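Local coordinates for protein pectinesterase (Aspergillus niger, PDB 5C1E) that hydrolyses methyl esters of the galacturonan backbone of pectin, releasing methanol, and is probably used in macerating plant tissue, at residues A[79-82]-A[83-86]. Sequence-based numbering, arbitrary orientation.
Sequences TISS and PDAG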
loop_
_atom_site.group_PDB
_atom_site.type_symbol
_atom_site.label_atom_id
_atom_site.label_comp_id
_atom_site.label_asym_id
_atom_site.label_seq_id
_atom_site.Cartn_x
_atom_site.Cartn_y
_atom_site.Cartn_z
ATOM N N THR A 79 4.120 -14.581 -9.515
ATOM C CA THR A 79 5.254 -14.898 -8.660
ATOM C C THR A 79 6.562 -14.706 -9.426
ATOM O O THR A 79 6.803 -15.379 -10.430
ATOM C CB THR A 79 5.173 -16.353 -8.162
ATOM O OG1 THR A 79 4.006 -16.515 -7.344
ATOM C CG2 THR A 79 6.384 -16.714 -7.342
ATOM N N ILE A 80 7.373 -13.767 -8.944
ATOM C CA ILE A 80 8.747 -13.598 -9.360
ATOM C C ILE A 80 9.457 -12.657 -8.394
ATOM O O ILE A 80 8.830 -11.754 -7.842
ATOM C CB ILE A 80 8.851 -13.069 -10.816
ATOM C CG1 ILE A 80 10.283 -13.162 -11.339
ATOM C CG2 ILE A 80 8.309 -11.659 -10.946
ATOM C CD1 ILE A 80 10.376 -12.926 -12.835
ATOM N N SER A 81 10.765 -12.867 -8.209
ATOM C CA SER A 81 11.581 -11.996 -7.347
ATOM C C SER A 81 12.270 -10.905 -8.173
ATOM O O SER A 81 12.372 -11.014 -9.401
ATOM C CB SER A 81 12.615 -12.845 -6.615
ATOM O OG SER A 81 13.564 -13.358 -7.535
ATOM N N SER A 82 12.757 -9.856 -7.512
ATOM C CA SER A 82 13.415 -8.777 -8.249
ATOM C C SER A 82 14.730 -9.218 -8.921
ATOM O O SER A 82 15.010 -8.772 -10.033
ATOM C CB SER A 82 13.624 -7.524 -7.385
ATOM O OG SER A 82 14.419 -7.782 -6.257
ATOM N N PRO A 83 15.526 -10.100 -8.277
ATOM C CA PRO A 83 16.716 -10.573 -8.981
ATOM C C PRO A 83 16.398 -11.321 -10.283
ATOM O O PRO A 83 17.073 -11.121 -11.303
ATOM C CB PRO A 83 17.372 -11.515 -7.960
ATOM C CG PRO A 83 16.913 -11.005 -6.633
ATOM C CD PRO A 83 15.493 -10.596 -6.891
ATOM N N ASP A 84 15.371 -12.165 -10.257
ATOM C CA ASP A 84 14.956 -12.889 -11.457
ATOM C C ASP A 84 14.303 -11.973 -12.481
ATOM O O ASP A 84 14.549 -12.119 -13.662
ATOM C CB ASP A 84 14.039 -14.057 -11.112
ATOM C CG ASP A 84 14.746 -15.139 -10.312
ATOM O OD1 ASP A 84 15.985 -15.287 -10.448
ATOM O OD2 ASP A 84 14.065 -15.852 -9.539
ATOM N N ALA A 85 13.490 -11.018 -12.042
ATOM C CA ALA A 85 12.822 -10.099 -12.970
ATOM C C ALA A 85 13.746 -9.021 -13.533
ATOM O O ALA A 85 13.494 -8.490 -14.608
ATOM C CB ALA A 85 11.626 -9.442 -12.296
ATOM N N GLY A 86 14.793 -8.675 -12.797
ATOM C CA GLY A 86 15.740 -7.651 -13.240
ATOM C C GLY A 86 15.617 -6.300 -12.553
ATOM O O GLY A 86 16.527 -5.494 -12.645
HETATM O O HOH W 1 11.645 -15.587 -9.156
#
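Ser81 and Asp84 form the N-terminal cap of helix 82-85, a single turn in the loop that leaves strand 74-78 of the right-handed parallel beta-helix. Ser81 is the N-cap: its OG accepts from Asp84 N, a weak bond at 3.5 Å but nearly straight (163°). A chi1 of 68° places OG where it meets that N-H. The return bond of a capping box is not made directly, Ser81 N and Asp84 OD2 being 4.6 Å apart; instead water 1 accepts from Ser81 N at 3.0 Å and donates to Asp84 OD2. The turn itself is closed by Ala85 N to Ser81 O (2.9 Å) and by Gly86 N to Ser82 O (2.8 Å), whose N-H...O angle of 142° is less straight than that of the Ala85 bond. Gly86 then leaves the helix with positive phi. Just before the cap, the extended chain of Ile80 sets CD1 3.7 Å from Ala85 CB, while CG1 passes Asp84 CB. Ile80 O accepts from Asn110 ND2 and Ser82 bonds through its backbone to Gln117, joining the turn to strand 107-110 and a further loop. A carboxylate beside the helix N-terminus should be favoured electrostatically, and the water satisfies Ser81 N while donating to it.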